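Local coordinates for protein 2-oxo-1,2-dihydroquinoline 8-monooxygenase, oxygenase component (Pseudomonas putida, PDB 1Z02) that probably hydroxylates 2-oxo-1,2-dihydroquinoline at its 8-position, as the oxygenase component of a Rieske-type monooxygenase carrying a [2Fe-2S] cluster and a mononuclear iron, at residues A24-Q29 with W397-S402; H167-R172 with Y315-P320; Y347-M352 with L356-F361. One frame throughout, in Å; residues are numbered along the deposited sequence.

In the fold
From the N terminus, the chain first passes through helix 24-27, and interaction 1 closes the longest loop by setting residues 24-29 against helix 392-404, more than 360 residues on. Interactions 2 and 3 both nest inside that loop and follow one another in series. Interaction 2 joins the irregular run 167-172 to strand 313-320 of the seven-stranded antiparallel sheet, near the middle of the chain. Interaction 3 is local, joining successive turns near the C-terminal end of helix 339-359, and lies across the chain's centre from interaction 1, the two centres about 36 Å apart. Together they tie the N-terminal segment, the sheet and the irregular run that precedes its first strand, and the helix leading toward the mononuclear iron.

Interaction 1 of 3, residues A24-Q29 with W397-S402; sequences AKTQSQ and WRKLAS
Lys-399 starts with CG anti to its own carbonyl carbon (chi1 -69°) and then runs fully extended, which carries its ammonium across to Gln-29. The glutamine makes the same first turn, and its last torsion, -74°, swings the amide so that OE1 meets the lysine. Lys-399 NZ donates to Gln-29 OE1 at 3.1 Å, but it sits above the carbonyl plane, 58° out of it, and not on a lone pair. Alongside it the aliphatic parts pack at a slant: Lys-399 CE lies 3.9 Å from Gln-29 CB. Thr-26 adds a looser touch, its CG2 4.2 Å from Lys-399 CE. On the same threonine, OG1 holds a water at 2.6 Å, and that water accepts a weak bond from Lys-399 NZ. Farther along the helix, Ser-402 CB comes near the carbonyl oxygen of Gln-29, while Ser-402 OG is turned back to Arg-398 O at 2.8 Å. That oxygen also takes Ser-402 N, on the opposite face of its plane. This is plain packing away from the metal sites: one lysine-glutamine bond sets the short helix 24-27 and the residues after it against helix 392-404. Beyond the contact, Arg-398 forms salt bridges to Glu-385 and Glu-214. Helix 31-34 lies against helix 392-404 through Tyr-33 and Pro-32, and Trp-397 and Leu-400 rest on Met-262 of strand 261-264.

Interaction 2 of 3, residues H167-R172 with Y315-P320; sequences HDLPFR and YEWYVP
The rings of Tyr-315 and Trp-317, two residues apart on one strand, receive Pro-170 and Leu-169 in different ways. Pro-170 comes at the Tyr-315 ring obliquely, its CG 3.7 Å from CE2 and almost as near CD2. At Trp-317 the approach is to the rim: Leu-169 CD1 lies near the indole plane, 4.0 Å from CZ2. The indole rim also carries its polar contact. A water lies in the ring plane and accepts from Trp-317 NE1 at 2.9 Å, while donating to Asp-168 O at the same distance. Water therefore joins the indole N-H to a backbone carbonyl beside the apolar touch, giving both buried polar atoms a partner. A second water does similar work at the other end, donating to Phe-171 O at 2.7 Å and to Tyr-315 OH at 2.6 Å; that hydroxyl is also hydrogen-bonded to the carbonyl oxygen of Pro-189. Both aromatic side chains leave the strand with CG anti to the carbonyl carbon (chi1 -68° for Tyr-315), which helps set the two rings toward the 167-172 segment.

In the neighbouring strands, Tyr-315 packs on Met-303 and Trp-317 on Val-301, both of strand 301-305, and both rings on Ile-331 of strand 325-335. Asp-168 is held from outside the pair by a salt bridge to Arg-406 and a bond from the backbone N of Trp-44. An irregular segment is here packed against aromatic residues of an inner strand of the antiparallel sheet. That sheet belongs to the Bet v 1-like catalytic domain of ring hydroxylases, and this is core packing away from the metal sites.

Interaction 3 of 3, residues Y347-M352 with L356-F361; sequences YRYDHM and LCLHGF
Met-352 O accepts from Leu-356 N at 3.0 Å, an i to i+4 helical bond with an N-H...O angle of 149°. Over this one turn the side chains meet as well: Met-352 SD touches Leu-356 CD1 at 3.7 Å, the two chains crossing at about a right angle. The methionine is bent at its second torsion (chi2 -55°), which turns the sulfur toward the leucine. The second contact is Leu-358 with Tyr-349: CD1 lies in the ring plane, at its edge, 3.6 Å from both CE1 and OH of the tyrosine. The methyl thus reaches the phenol rim and its hydroxyl oxygen, again with the side chains nearly perpendicular.

In the next shell, strand 325-335 supports this pair, since Tyr-349 and Leu-358 both pack on Leu-332. The ring of His-199 meets that of Tyr-349 with the planes about 20° apart. Leu-358 and His-359 also touch Met-201 of strand 196-206, and Cys-357 rests on Ile-230.

The helix contains wider, pi-type turns at 349-352 and 356-359. The chain that follows approaches the mononuclear iron: Phe-361 stacks on the iron ligand His-225, and the Cys-357 side chain lies about 11 Å from the metal. Here a long helix packs on the sheet of a Bet v 1-like catalytic domain beside its iron site.

Interaction 1 of 3, residues A24-Q29 with W397-S402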
# COMPACT_ATOMS: atom_id res chain seq x y z
N ALA A 24 -33.11 -12.28 -6.13
CA ALA A 24 -32.35 -12.67 -7.31
C ALA A 24 -32.86 -12.06 -8.61
O ALA A 24 -32.08 -11.64 -9.45
CB ALA A 24 -32.33 -14.18 -7.44
N LYS A 25 -34.18 -12.03 -8.77
CA LYS A 25 -34.77 -11.47 -9.98
C LYS A 25 -34.40 -9.99 -10.10
O LYS A 25 -34.02 -9.52 -11.18
CB LYS A 25 -36.29 -11.62 -9.95
CG LYS A 25 -36.94 -11.60 -11.34
CD LYS A 25 -36.88 -10.23 -12.01
CE LYS A 25 -38.16 -9.45 -11.79
NZ LYS A 25 -38.36 -9.01 -10.38
N THR A 26 -34.52 -9.27 -9.00
CA THR A 26 -34.21 -7.85 -8.96
C THR A 26 -32.74 -7.55 -9.22
O THR A 26 -32.42 -6.63 -9.96
CB THR A 26 -34.62 -7.25 -7.61
OG1 THR A 26 -36.04 -7.37 -7.46
CG2 THR A 26 -34.21 -5.78 -7.51
N GLN A 27 -31.85 -8.32 -8.60
CA GLN A 27 -30.42 -8.10 -8.78
C GLN A 27 -29.98 -8.33 -10.22
O GLN A 27 -29.06 -7.68 -10.72
CB GLN A 27 -29.60 -9.01 -7.85
CG GLN A 27 -29.96 -8.85 -6.39
CD GLN A 27 -28.92 -9.42 -5.45
OE1 GLN A 27 -29.21 -9.67 -4.27
NE2 GLN A 27 -27.70 -9.62 -5.95
N SER A 28 -30.65 -9.26 -10.90
CA SER A 28 -30.31 -9.57 -12.28
C SER A 28 -30.64 -8.40 -13.19
O SER A 28 -30.14 -8.31 -14.31
CB SER A 28 -31.06 -10.82 -12.77
OG SER A 28 -32.44 -10.55 -12.95
N GLN A 29 -31.47 -7.49 -12.69
CA GLN A 29 -31.87 -6.32 -13.47
C GLN A 29 -30.89 -5.16 -13.39
O GLN A 29 -31.10 -4.11 -14.01
CB GLN A 29 -33.28 -5.87 -13.05
CG GLN A 29 -34.38 -6.82 -13.54
CD GLN A 29 -35.76 -6.47 -13.02
OE1 GLN A 29 -36.06 -6.68 -11.85
NE2 GLN A 29 -36.60 -5.92 -13.89
N TRP A 397 -32.75 3.41 -9.50
CA TRP A 397 -31.64 4.11 -10.14
C TRP A 397 -30.68 3.11 -10.78
O TRP A 397 -30.23 3.31 -11.91
CB TRP A 397 -30.93 5.01 -9.12
CG TRP A 397 -29.45 5.20 -9.36
CD1 TRP A 397 -28.43 4.67 -8.61
CD2 TRP A 397 -28.83 5.94 -10.42
NE1 TRP A 397 -27.21 5.04 -9.14
CE2 TRP A 397 -27.43 5.82 -10.25
CE3 TRP A 397 -29.32 6.69 -11.49
CZ2 TRP A 397 -26.52 6.42 -11.12
CZ3 TRP A 397 -28.41 7.29 -12.36
CH2 TRP A 397 -27.02 7.15 -12.16
N ARG A 398 -30.38 2.03 -10.06
CA ARG A 398 -29.47 1.02 -10.60
C ARG A 398 -30.02 0.41 -11.88
O ARG A 398 -29.28 0.20 -12.83
CB ARG A 398 -29.22 -0.08 -9.56
CG ARG A 398 -28.47 0.38 -8.32
CD ARG A 398 -28.12 -0.81 -7.46
NE ARG A 398 -27.64 -0.43 -6.14
CZ ARG A 398 -27.50 -1.29 -5.14
NH1 ARG A 398 -27.07 -0.89 -3.95
NH2 ARG A 398 -27.80 -2.57 -5.32
N LYS A 399 -31.32 0.13 -11.90
CA LYS A 399 -31.93 -0.45 -13.08
C LYS A 399 -31.87 0.48 -14.29
O LYS A 399 -31.49 0.06 -15.38
CB LYS A 399 -33.39 -0.80 -12.80
CG LYS A 399 -33.59 -1.95 -11.85
CD LYS A 399 -35.06 -2.30 -11.76
CE LYS A 399 -35.32 -3.42 -10.78
NZ LYS A 399 -36.76 -3.82 -10.79
N LEU A 400 -32.25 1.74 -14.11
CA LEU A 400 -32.23 2.68 -15.21
C LEU A 400 -30.80 2.96 -15.68
O LEU A 400 -30.56 3.16 -16.86
CB LEU A 400 -32.94 3.99 -14.82
CG LEU A 400 -32.23 5.07 -13.98
CD1 LEU A 400 -31.43 6.00 -14.88
CD2 LEU A 400 -33.27 5.86 -13.23
N ALA A 401 -29.86 2.96 -14.75
CA ALA A 401 -28.46 3.21 -15.10
C ALA A 401 -27.95 2.03 -15.94
O ALA A 401 -27.20 2.21 -16.90
CB ALA A 401 -27.62 3.36 -13.85
N SER A 402 -28.36 0.82 -15.57
CA SER A 402 -27.95 -0.38 -16.29
C SER A 402 -28.51 -0.36 -17.71
O SER A 402 -27.84 -0.77 -18.66
CB SER A 402 -28.42 -1.64 -15.58
OG SER A 402 -27.91 -1.73 -14.26
O HOH W 1 -37.66 -5.32 -7.88

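Interaction 2 of 3, residues H167-R172 with Y315-P320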
# COMPACT_ATOMS: atom_id res chain seq x y z
N HIS A 167 -28.10 16.44 -22.16
CA HIS A 167 -28.54 15.05 -22.00
C HIS A 167 -27.96 14.36 -20.77
O HIS A 167 -28.52 13.36 -20.30
CB HIS A 167 -28.21 14.24 -23.25
CG HIS A 167 -29.12 14.51 -24.41
ND1 HIS A 167 -29.18 13.69 -25.52
CD2 HIS A 167 -30.01 15.51 -24.63
CE1 HIS A 167 -30.06 14.18 -26.37
NE2 HIS A 167 -30.58 15.28 -25.86
N ASP A 168 -26.86 14.88 -20.24
CA ASP A 168 -26.24 14.30 -19.05
C ASP A 168 -26.29 15.28 -17.87
O ASP A 168 -25.45 15.23 -16.96
CB ASP A 168 -24.78 13.91 -19.33
CG ASP A 168 -24.67 12.64 -20.15
OD1 ASP A 168 -23.53 12.24 -20.48
OD2 ASP A 168 -25.71 12.02 -20.45
N LEU A 169 -27.28 16.17 -17.90
CA LEU A 169 -27.47 17.16 -16.84
C LEU A 169 -28.89 16.98 -16.32
O LEU A 169 -29.77 16.54 -17.05
CB LEU A 169 -27.27 18.56 -17.41
CG LEU A 169 -26.11 19.39 -16.83
CD1 LEU A 169 -24.92 18.56 -16.56
CD2 LEU A 169 -25.78 20.53 -17.73
N PRO A 170 -29.14 17.32 -15.04
CA PRO A 170 -30.49 17.17 -14.47
C PRO A 170 -31.60 17.84 -15.29
O PRO A 170 -31.33 18.69 -16.14
CB PRO A 170 -30.35 17.80 -13.08
CG PRO A 170 -28.91 17.49 -12.73
CD PRO A 170 -28.18 17.80 -14.03
N PHE A 171 -32.84 17.43 -15.02
CA PHE A 171 -34.02 17.98 -15.70
C PHE A 171 -34.09 19.48 -15.46
O PHE A 171 -33.81 19.94 -14.36
CB PHE A 171 -35.30 17.32 -15.18
CG PHE A 171 -35.26 15.82 -15.17
CD1 PHE A 171 -35.04 15.13 -13.98
CD2 PHE A 171 -35.42 15.10 -16.35
CE1 PHE A 171 -34.98 13.73 -13.97
CE2 PHE A 171 -35.36 13.71 -16.35
CZ PHE A 171 -35.14 13.02 -15.16
N ARG A 172 -34.45 20.24 -16.49
CA ARG A 172 -34.53 21.70 -16.39
C ARG A 172 -35.94 22.21 -16.14
O ARG A 172 -36.91 21.62 -16.62
CB ARG A 172 -33.99 22.35 -17.66
CG ARG A 172 -32.58 21.93 -18.02
CD ARG A 172 -32.10 22.56 -19.31
NE ARG A 172 -31.96 24.01 -19.21
CZ ARG A 172 -31.41 24.78 -20.14
NH1 ARG A 172 -31.32 26.09 -19.96
NH2 ARG A 172 -30.92 24.23 -21.25
N TYR A 315 -26.43 20.85 -6.78
CA TYR A 315 -26.11 19.78 -7.72
C TYR A 315 -24.87 19.05 -7.24
O TYR A 315 -23.95 19.67 -6.72
CB TYR A 315 -25.82 20.34 -9.12
CG TYR A 315 -27.01 20.95 -9.81
CD1 TYR A 315 -27.06 22.32 -10.07
CD2 TYR A 315 -28.08 20.16 -10.23
CE1 TYR A 315 -28.14 22.89 -10.74
CE2 TYR A 315 -29.16 20.71 -10.89
CZ TYR A 315 -29.19 22.08 -11.15
OH TYR A 315 -30.27 22.63 -11.80
N GLU A 316 -24.85 17.73 -7.42
CA GLU A 316 -23.70 16.94 -7.02
C GLU A 316 -23.33 15.91 -8.08
O GLU A 316 -24.17 15.40 -8.81
CB GLU A 316 -23.95 16.21 -5.70
CG GLU A 316 -24.34 17.09 -4.54
CD GLU A 316 -24.30 16.35 -3.22
OE1 GLU A 316 -24.54 15.12 -3.21
OE2 GLU A 316 -24.05 17.00 -2.19
N TRP A 317 -22.03 15.63 -8.15
CA TRP A 317 -21.48 14.64 -9.06
C TRP A 317 -20.58 13.78 -8.18
O TRP A 317 -20.10 14.23 -7.15
CB TRP A 317 -20.63 15.32 -10.14
CG TRP A 317 -21.41 15.95 -11.25
CD1 TRP A 317 -21.76 15.37 -12.44
CD2 TRP A 317 -21.92 17.29 -11.29
NE1 TRP A 317 -22.45 16.27 -13.22
CE2 TRP A 317 -22.56 17.45 -12.54
CE3 TRP A 317 -21.89 18.37 -10.40
CZ2 TRP A 317 -23.18 18.66 -12.92
CZ3 TRP A 317 -22.50 19.57 -10.78
CH2 TRP A 317 -23.13 19.70 -12.03
N TYR A 318 -20.38 12.53 -8.59
CA TYR A 318 -19.54 11.57 -7.88
C TYR A 318 -18.74 10.96 -9.02
O TYR A 318 -18.94 9.80 -9.40
CB TYR A 318 -20.43 10.54 -7.17
CG TYR A 318 -21.65 11.16 -6.51
CD1 TYR A 318 -22.80 11.43 -7.24
CD2 TYR A 318 -21.63 11.56 -5.17
CE1 TYR A 318 -23.89 12.07 -6.67
CE2 TYR A 318 -22.73 12.21 -4.58
CZ TYR A 318 -23.85 12.46 -5.34
OH TYR A 318 -24.94 13.11 -4.79
N VAL A 319 -17.85 11.77 -9.57
CA VAL A 319 -17.04 11.39 -10.71
C VAL A 319 -16.00 10.32 -10.42
O VAL A 319 -15.10 10.52 -9.61
CB VAL A 319 -16.33 12.62 -11.31
CG1 VAL A 319 -15.65 12.22 -12.63
CG2 VAL A 319 -17.36 13.76 -11.53
N PRO A 320 -16.12 9.17 -11.08
CA PRO A 320 -15.14 8.11 -10.83
C PRO A 320 -13.75 8.51 -11.30
O PRO A 320 -13.60 9.12 -12.37
CB PRO A 320 -15.71 6.91 -11.59
CG PRO A 320 -16.54 7.52 -12.65
CD PRO A 320 -17.17 8.73 -12.01
O HOH W 2 -22.75 15.38 -15.94
O HOH W 3 -31.95 21.81 -13.65

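Interaction 3 of 3, residues Y347-M352 with L356-F361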
# COMPACT_ATOMS: atom_id res chain seq x y z
N TYR A 347 -21.60 36.53 -1.08
CA TYR A 347 -21.52 36.80 0.35
C TYR A 347 -22.26 35.77 1.20
O TYR A 347 -21.74 35.28 2.20
CB TYR A 347 -22.06 38.20 0.63
CG TYR A 347 -21.86 38.66 2.05
CD1 TYR A 347 -20.59 39.03 2.51
CD2 TYR A 347 -22.92 38.72 2.95
CE1 TYR A 347 -20.39 39.44 3.83
CE2 TYR A 347 -22.74 39.13 4.26
CZ TYR A 347 -21.47 39.48 4.70
OH TYR A 347 -21.29 39.87 6.00
N ARG A 348 -23.49 35.45 0.81
CA ARG A 348 -24.27 34.47 1.56
C ARG A 348 -23.69 33.07 1.41
O ARG A 348 -23.89 32.22 2.27
CB ARG A 348 -25.73 34.48 1.10
CG ARG A 348 -26.62 33.74 2.07
CD ARG A 348 -28.09 33.97 1.79
NE ARG A 348 -28.92 33.34 2.82
CZ ARG A 348 -28.99 33.75 4.08
NH1 ARG A 348 -29.77 33.11 4.94
NH2 ARG A 348 -28.31 34.82 4.47
N TYR A 349 -22.99 32.83 0.31
CA TYR A 349 -22.37 31.53 0.08
C TYR A 349 -21.19 31.40 1.05
O TYR A 349 -21.07 30.43 1.78
CB TYR A 349 -21.85 31.42 -1.37
CG TYR A 349 -20.98 30.19 -1.59
CD1 TYR A 349 -21.55 28.92 -1.65
CD2 TYR A 349 -19.59 30.29 -1.65
CE1 TYR A 349 -20.75 27.77 -1.75
CE2 TYR A 349 -18.79 29.16 -1.74
CZ TYR A 349 -19.38 27.91 -1.79
OH TYR A 349 -18.60 26.79 -1.86
N ASP A 350 -20.34 32.42 1.05
CA ASP A 350 -19.15 32.45 1.89
C ASP A 350 -19.40 32.35 3.39
O ASP A 350 -18.65 31.68 4.11
CB ASP A 350 -18.35 33.72 1.64
CG ASP A 350 -17.73 33.76 0.26
OD1 ASP A 350 -17.29 34.86 -0.15
OD2 ASP A 350 -17.66 32.71 -0.40
N HIS A 351 -20.45 33.00 3.87
CA HIS A 351 -20.73 33.02 5.30
C HIS A 351 -21.98 32.28 5.74
O HIS A 351 -22.36 32.36 6.91
CB HIS A 351 -20.79 34.47 5.77
CG HIS A 351 -19.63 35.29 5.32
ND1 HIS A 351 -18.36 35.15 5.84
CD2 HIS A 351 -19.53 36.24 4.35
CE1 HIS A 351 -17.53 35.96 5.21
NE2 HIS A 351 -18.21 36.63 4.31
N MET A 352 -22.61 31.55 4.83
CA MET A 352 -23.82 30.82 5.19
C MET A 352 -23.86 29.43 4.57
O MET A 352 -23.67 28.42 5.26
CB MET A 352 -25.05 31.63 4.78
CG MET A 352 -26.25 31.42 5.68
SD MET A 352 -26.69 29.68 5.86
CE MET A 352 -28.31 29.69 5.19
N LEU A 356 -22.14 26.25 6.70
CA LEU A 356 -23.26 25.54 7.30
C LEU A 356 -23.88 24.42 6.48
O LEU A 356 -24.36 23.44 7.05
CB LEU A 356 -24.37 26.52 7.70
CG LEU A 356 -24.06 27.54 8.80
CD1 LEU A 356 -25.27 28.42 9.04
CD2 LEU A 356 -23.70 26.82 10.10
N CYS A 357 -23.89 24.55 5.16
CA CYS A 357 -24.49 23.52 4.31
C CYS A 357 -23.54 22.60 3.56
O CYS A 357 -23.51 21.40 3.83
CB CYS A 357 -25.46 24.18 3.33
SG CYS A 357 -26.83 25.02 4.16
N LEU A 358 -22.79 23.14 2.60
CA LEU A 358 -21.87 22.30 1.84
C LEU A 358 -20.90 21.57 2.76
O LEU A 358 -20.47 20.46 2.46
CB LEU A 358 -21.11 23.14 0.81
CG LEU A 358 -21.97 23.77 -0.29
CD1 LEU A 358 -21.08 24.15 -1.47
CD2 LEU A 358 -23.03 22.77 -0.76
N HIS A 359 -20.56 22.19 3.89
CA HIS A 359 -19.66 21.58 4.87
C HIS A 359 -20.42 21.07 6.10
O HIS A 359 -20.40 19.88 6.40
CB HIS A 359 -18.62 22.59 5.34
CG HIS A 359 -17.40 22.64 4.48
ND1 HIS A 359 -16.61 21.54 4.24
CD2 HIS A 359 -16.81 23.67 3.82
CE1 HIS A 359 -15.59 21.88 3.47
NE2 HIS A 359 -15.69 23.17 3.20
N GLY A 360 -21.11 21.97 6.78
CA GLY A 360 -21.84 21.61 7.99
C GLY A 360 -22.85 20.49 7.87
O GLY A 360 -23.02 19.70 8.80
N PHE A 361 -23.53 20.42 6.73
CA PHE A 361 -24.53 19.39 6.50
C PHE A 361 -23.94 18.16 5.80
O PHE A 361 -24.01 17.05 6.32
CB PHE A 361 -25.67 19.97 5.64
CG PHE A 361 -26.86 19.06 5.50
CD1 PHE A 361 -27.78 18.93 6.54
CD2 PHE A 361 -27.05 18.33 4.34
CE1 PHE A 361 -28.87 18.08 6.41
CE2 PHE A 361 -28.14 17.47 4.20
CZ PHE A 361 -29.05 17.35 5.24